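Local coordinates for protein enzyme subtilase SubTY from Bacillus sp. TY145 (Bacillus sp., PDB 5FFN) that probably hydrolyses peptide bonds in proteins as a serine endopeptidase of the subtilase family, carrying bound calcium and sodium ions, at residues S13-Q18 against Y92-Q97; S27-A32 against L260-W265. All blocks are in the same frame, centred on the assembly; numbering follows the deposited sequence.

Contact 1: residues S13-Q18 against Y92-Q97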
loop_
_atom_site.group_PDB
_atom_site.type_symbol
_atom_site.label_atom_id
_atom_site.label_comp_id
_atom_site.label_asym_id
_atom_site.label_seq_id
_atom_site.Cartn_x
_atom_site.Cartn_y
_atom_site.Cartn_z
ATOM N N SER A 13 -14.558 4.353 8.703
ATOM C CA SER A 13 -15.010 4.769 7.381
ATOM C C SER A 13 -15.300 3.559 6.466
ATOM O O SER A 13 -16.354 3.479 5.815
ATOM C CB SER A 13 -13.978 5.699 6.735
ATOM O OG SER A 13 -14.395 6.060 5.415
ATOM N N ILE A 14 -14.369 2.625 6.391
ATOM C CA ILE A 14 -14.558 1.492 5.464
ATOM C C ILE A 14 -15.671 0.554 5.939
ATOM O O ILE A 14 -16.296 -0.132 5.133
ATOM C CB ILE A 14 -13.216 0.761 5.176
ATOM C CG1 ILE A 14 -13.275 0.013 3.833
ATOM C CG2 ILE A 14 -12.788 -0.115 6.289
ATOM C CD1 ILE A 14 -11.957 -0.587 3.403
ATOM N N TYR A 15 -15.889 0.528 7.254
ATOM C CA TYR A 15 -17.017 -0.202 7.842
ATOM C C TYR A 15 -18.332 0.543 7.645
ATOM O O TYR A 15 -19.418 -0.052 7.748
ATOM C CB TYR A 15 -16.749 -0.540 9.329
ATOM C CG TYR A 15 -16.090 -1.904 9.494
ATOM C CD1 TYR A 15 -14.716 -2.094 9.212
ATOM C CD2 TYR A 15 -16.821 -3.008 9.903
ATOM C CE1 TYR A 15 -14.129 -3.341 9.333
ATOM C CE2 TYR A 15 -16.241 -4.246 10.039
ATOM C CZ TYR A 15 -14.894 -4.428 9.736
ATOM O OH TYR A 15 -14.377 -5.694 9.866
ATOM N N ASN A 16 -18.230 1.832 7.342
ATOM C CA ASN A 16 -19.387 2.718 7.141
ATOM C C ASN A 16 -20.222 2.719 8.439
ATOM O O ASN A 16 -21.443 2.577 8.428
ATOM C CB ASN A 16 -20.194 2.294 5.901
ATOM C CG ASN A 16 -20.962 3.444 5.260
ATOM O OD1 ASN A 16 -21.186 4.490 5.869
ATOM N ND2 ASN A 16 -21.380 3.244 4.015
ATOM N N ASP A 17 -19.516 2.853 9.559
ATOM C CA ASP A 17 -20.148 2.829 10.881
ATOM C C ASP A 17 -19.297 3.561 11.904
ATOM O O ASP A 17 -18.315 3.032 12.376
ATOM C CB ASP A 17 -20.379 1.402 11.309
ATOM C CG ASP A 17 -21.268 1.297 12.561
ATOM O OD1 ASP A 17 -21.514 2.312 13.222
ATOM O OD2 ASP A 17 -21.694 0.179 12.855
ATOM N N GLN A 18 -19.690 4.781 12.230
ATOM C CA GLN A 18 -18.896 5.640 13.097
ATOM C C GLN A 18 -18.970 5.191 14.545
ATOM O O GLN A 18 -18.167 5.605 15.380
ATOM C CB GLN A 18 -19.333 7.088 12.936
ATOM C CG GLN A 18 -19.023 7.663 11.575
ATOM C CD GLN A 18 -17.554 7.499 11.226
ATOM O OE1 GLN A 18 -17.208 6.860 10.227
ATOM N NE2 GLN A 18 -16.687 8.032 12.076
ATOM N N TYR A 92 -7.785 -2.185 16.170
ATOM C CA TYR A 92 -8.403 -3.124 15.243
ATOM C C TYR A 92 -8.121 -2.777 13.775
ATOM O O TYR A 92 -8.232 -1.644 13.408
ATOM C CB TYR A 92 -9.915 -3.086 15.411
ATOM C CG TYR A 92 -10.336 -3.910 16.593
ATOM C CD1 TYR A 92 -10.474 -5.280 16.458
ATOM C CD2 TYR A 92 -10.520 -3.327 17.846
ATOM C CE1 TYR A 92 -10.824 -6.083 17.537
ATOM C CE2 TYR A 92 -10.885 -4.141 18.961
ATOM C CZ TYR A 92 -11.034 -5.497 18.780
ATOM O OH TYR A 92 -11.386 -6.366 19.809
ATOM N N GLY A 93 -7.837 -3.779 12.975
ATOM C CA GLY A 93 -7.699 -3.619 11.516
ATOM C C GLY A 93 -8.985 -4.040 10.864
ATOM O O GLY A 93 -9.992 -4.297 11.542
ATOM N N VAL A 94 -8.968 -4.144 9.540
ATOM C CA VAL A 94 -10.174 -4.500 8.826
ATOM C C VAL A 94 -10.641 -5.948 9.030
ATOM O O VAL A 94 -11.857 -6.197 9.109
ATOM C CB VAL A 94 -10.056 -4.176 7.308
ATOM C CG1 VAL A 94 -11.380 -4.433 6.613
ATOM C CG2 VAL A 94 -9.647 -2.764 7.118
ATOM N N ALA A 95 -9.701 -6.896 9.080
ATOM C CA ALA A 95 -9.968 -8.315 9.027
ATOM C C ALA A 95 -9.176 -9.039 10.145
ATOM O O ALA A 95 -8.198 -9.767 9.900
ATOM C CB ALA A 95 -9.615 -8.872 7.679
ATOM N N PRO A 96 -9.607 -8.822 11.398
ATOM C CA PRO A 96 -8.843 -9.279 12.577
ATOM C C PRO A 96 -8.705 -10.804 12.740
ATOM O O PRO A 96 -7.811 -11.256 13.460
ATOM C CB PRO A 96 -9.623 -8.660 13.750
ATOM C CG PRO A 96 -11.023 -8.570 13.209
ATOM C CD PRO A 96 -10.829 -8.104 11.791
ATOM N N GLN A 97 -9.535 -11.586 12.054
ATOM C CA GLN A 97 -9.407 -13.042 12.045
ATOM C C GLN A 97 -8.567 -13.599 10.907
ATOM O O GLN A 97 -8.351 -14.817 10.855
ATOM C CB GLN A 97 -10.791 -13.749 12.134
ATOM C CG GLN A 97 -11.345 -13.767 13.579
ATOM C CD GLN A 97 -11.921 -12.445 14.032
ATOM O OE1 GLN A 97 -12.950 -12.043 13.522
ATOM N NE2 GLN A 97 -11.277 -11.767 15.012
#
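Tyr15 and Val94 illustrate how an aromatic side chain can join a polar and an apolar contact in one approach. The phenol reaches across from the end of helix 9-15 and gives its hydroxyl proton to a backbone carbonyl, with Tyr15 OH 2.7 Å from Val94 O. The C=O...O angle is 154° and the donor is tilted 16° from the carbonyl plane, so the hydroxyl comes in well along the C=O direction and close to that plane. Val94 O lies at the edge of the ring and in its plane. Beside this bond, Tyr15 CE1 rests 4.0 Å from Val94 CG1. The valine supplies both partners because CG1 stands anti to its backbone N (chi1 -174°), next to the carbonyl that receives the phenol. The second methyl, Val94 CG2, meets Ile14 CG2 at 4.2 Å, the two side chains crossing at about a right angle. Just beyond Tyr15 the helix closes in a Schellman motif, where Asn16 takes positive phi and Asn16 N bonds to Ser13 O. Helix 250-267 covers Ile14 through His256 and Leu260. Lys263 NZ of that helix also hydrogen-bonds to Tyr15 OH, which thus has two partners. A nearby ammonium would probably polarise the phenol and strengthen its donation to Val94 O, a buried carbonyl in a segment without regular structure.

Contact 2: residues S27-A32 against L260-W265; sequences SGIKVA and LAAKIW
Lys263 NZ, on the side of helix 260-265 turned from the strand, is gripped by two oxygens, Thr24 O and Tyr15 OH, while Ala262 and Trp265 of the same helix take up Ile29. Farther out, the indole is fixed by a hydrogen bond from NE1 to the carbonyl oxygen of Leu271. Between the two segments the contact is van der Waals packing, mostly of apolar side chains. Ile29 points toward the helix and uses both branches. CG1 stands beside the backbone N (chi1 -51°), which leaves CG2 anti to N and 3.9 Å from Ala262 CB, whereas the ethyl arm continues through CG1 to place Ile29 CD1 3.6 Å from Trp265 CB. Midway along that arm, Ile29 CG1 sits 3.4 Å from Ala262 O. The isoleucine and tryptophan side chains cross at about a right angle. Two residues on, Val31 CG2 comes within 3.9 Å of Ala262 CB, so one small methyl meets two branched side chains. With an alanine at Ile29 the ethyl arm is lost, which would probably open a gap beside Trp265 CB and leave the indole less firmly held. Strand 29-32 and helix 260-265 run nearly antiparallel, at 165°, with axes 8.6 Å apart, as is characteristic of a helix layered on the largely parallel central sheet of the subtilisin alpha/beta fold.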
loop_
_atom_site.group_PDB
_atom_site.type_symbol
_atom_site.label_atom_id
_atom_site.label_comp_id
_atom_site.label_asym_id
_atom_site.label_seq_id
_atom_site.Cartn_x
_atom_site.Cartn_y
_atom_site.Cartn_z
ATOM N N SER A 27 -11.387 -14.804 8.764
ATOM C CA SER A 27 -10.960 -16.145 9.124
ATOM C C SER A 27 -10.798 -17.052 7.897
ATOM O O SER A 27 -11.612 -17.074 6.970
ATOM C CB SER A 27 -11.909 -16.755 10.197
ATOM O OG SER A 27 -13.071 -17.147 9.549
ATOM N N GLY A 28 -9.691 -17.795 7.882
ATOM C CA GLY A 28 -9.388 -18.715 6.832
ATOM C C GLY A 28 -8.626 -18.108 5.673
ATOM O O GLY A 28 -8.266 -18.824 4.770
ATOM N N ILE A 29 -8.420 -16.803 5.676
ATOM C CA ILE A 29 -7.688 -16.143 4.581
ATOM C C ILE A 29 -6.301 -15.776 5.100
ATOM O O ILE A 29 -6.153 -15.485 6.290
ATOM C CB ILE A 29 -8.426 -14.860 4.127
ATOM C CG1 ILE A 29 -9.925 -15.159 3.841
ATOM C CG2 ILE A 29 -7.729 -14.212 2.906
ATOM C CD1 ILE A 29 -10.156 -16.260 2.813
ATOM N N LYS A 30 -5.315 -15.745 4.198
ATOM C CA LYS A 30 -3.970 -15.284 4.501
ATOM C C LYS A 30 -3.723 -13.933 3.785
ATOM O O LYS A 30 -4.093 -13.780 2.596
ATOM C CB LYS A 30 -2.913 -16.261 4.031
ATOM C CG LYS A 30 -3.240 -17.734 4.249
ATOM C CD LYS A 30 -3.522 -18.070 5.730
ATOM C CE LYS A 30 -4.084 -19.480 5.892
ATOM N NZ LYS A 30 -4.307 -19.737 7.372
ATOM N N VAL A 31 -3.139 -12.990 4.500
ATOM C CA VAL A 31 -2.657 -11.748 3.855
ATOM C C VAL A 31 -1.135 -11.733 3.956
ATOM O O VAL A 31 -0.546 -11.772 5.073
ATOM C CB VAL A 31 -3.290 -10.477 4.416
ATOM C CG1 VAL A 31 -2.766 -9.251 3.645
ATOM C CG2 VAL A 31 -4.816 -10.553 4.327
ATOM N N ALA A 32 -0.505 -11.712 2.783
ATOM C CA ALA A 32 0.950 -11.629 2.679
ATOM C C ALA A 32 1.362 -10.155 2.588
ATOM O O ALA A 32 1.105 -9.469 1.577
ATOM C CB ALA A 32 1.477 -12.443 1.516
ATOM N N LEU A 260 -10.104 -5.544 3.539
ATOM C CA LEU A 260 -11.477 -5.667 3.062
ATOM C C LEU A 260 -11.604 -6.900 2.171
ATOM O O LEU A 260 -12.538 -7.699 2.343
ATOM C CB LEU A 260 -11.927 -4.435 2.316
ATOM C CG LEU A 260 -13.378 -4.499 1.797
ATOM C CD1 LEU A 260 -14.342 -4.619 2.943
ATOM C CD2 LEU A 260 -13.713 -3.294 0.898
ATOM N N ALA A 261 -10.640 -7.069 1.253
ATOM C CA ALA A 261 -10.584 -8.277 0.425
ATOM C C ALA A 261 -10.636 -9.581 1.271
ATOM O O ALA A 261 -11.397 -10.514 0.968
ATOM C CB ALA A 261 -9.328 -8.268 -0.462
ATOM N N ALA A 262 -9.820 -9.638 2.319
ATOM C CA ALA A 262 -9.772 -10.837 3.205
ATOM C C ALA A 262 -11.113 -11.076 3.906
ATOM O O ALA A 262 -11.579 -12.236 4.024
ATOM C CB ALA A 262 -8.675 -10.685 4.227
ATOM N N LYS A 263 -11.715 -9.980 4.353
ATOM C CA LYS A 263 -13.024 -9.980 5.007
ATOM C C LYS A 263 -14.102 -10.534 4.076
ATOM O O LYS A 263 -14.869 -11.436 4.485
ATOM C CB LYS A 263 -13.362 -8.595 5.548
ATOM C CG LYS A 263 -14.644 -8.512 6.404
ATOM C CD LYS A 263 -14.958 -7.064 6.755
ATOM C CE LYS A 263 -16.280 -6.906 7.476
ATOM N NZ LYS A 263 -16.383 -7.651 8.789
ATOM N N ILE A 264 -14.136 -10.031 2.836
ATOM C CA ILE A 264 -15.076 -10.489 1.825
ATOM C C ILE A 264 -14.845 -11.983 1.520
ATOM O O ILE A 264 -15.798 -12.797 1.513
ATOM C CB ILE A 264 -14.989 -9.617 0.539
ATOM C CG1 ILE A 264 -15.402 -8.155 0.849
ATOM C CG2 ILE A 264 -15.816 -10.194 -0.618
ATOM C CD1 ILE A 264 -15.051 -7.167 -0.294
ATOM N N TRP A 265 -13.574 -12.353 1.344
ATOM C CA TRP A 265 -13.233 -13.708 0.927
ATOM C C TRP A 265 -13.635 -14.746 1.985
ATOM O O TRP A 265 -14.124 -15.811 1.655
ATOM C CB TRP A 265 -11.744 -13.826 0.640
ATOM C CG TRP A 265 -11.415 -14.804 -0.411
ATOM C CD1 TRP A 265 -12.262 -15.718 -1.028
ATOM C CD2 TRP A 265 -10.162 -14.918 -1.084
ATOM N NE1 TRP A 265 -11.580 -16.401 -2.006
ATOM C CE2 TRP A 265 -10.302 -15.913 -2.083
ATOM C CE3 TRP A 265 -8.923 -14.274 -0.946
ATOM C CZ2 TRP A 265 -9.252 -16.277 -2.926
ATOM C CZ3 TRP A 265 -7.879 -14.675 -1.781
ATOM C CH2 TRP A 265 -8.064 -15.636 -2.757
#

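In the fold
Contacts 1 and 2 are buried neighbours, their centres about 13 Å apart, and helix 250-267 ties them together. Contact 2 packs that helix on strand 29-35, while contact 1 meets it through the shared lysine and through Val94 CG1, 3.5 Å from Leu260 N. The segments alternate along the chain: 13-18, 27-32, 92-97, then 260-265. Helix 9-15 precedes strand 29-35, and the loop holding 92-97 leads into strand 99-104, which pairs in parallel with 29-35. Thus the N-terminal region, the sheet and a helix from late in the sequence converge. In subtilases such a helix starts at the nucleophilic serine, so this is probably part of the scaffold behind the active site.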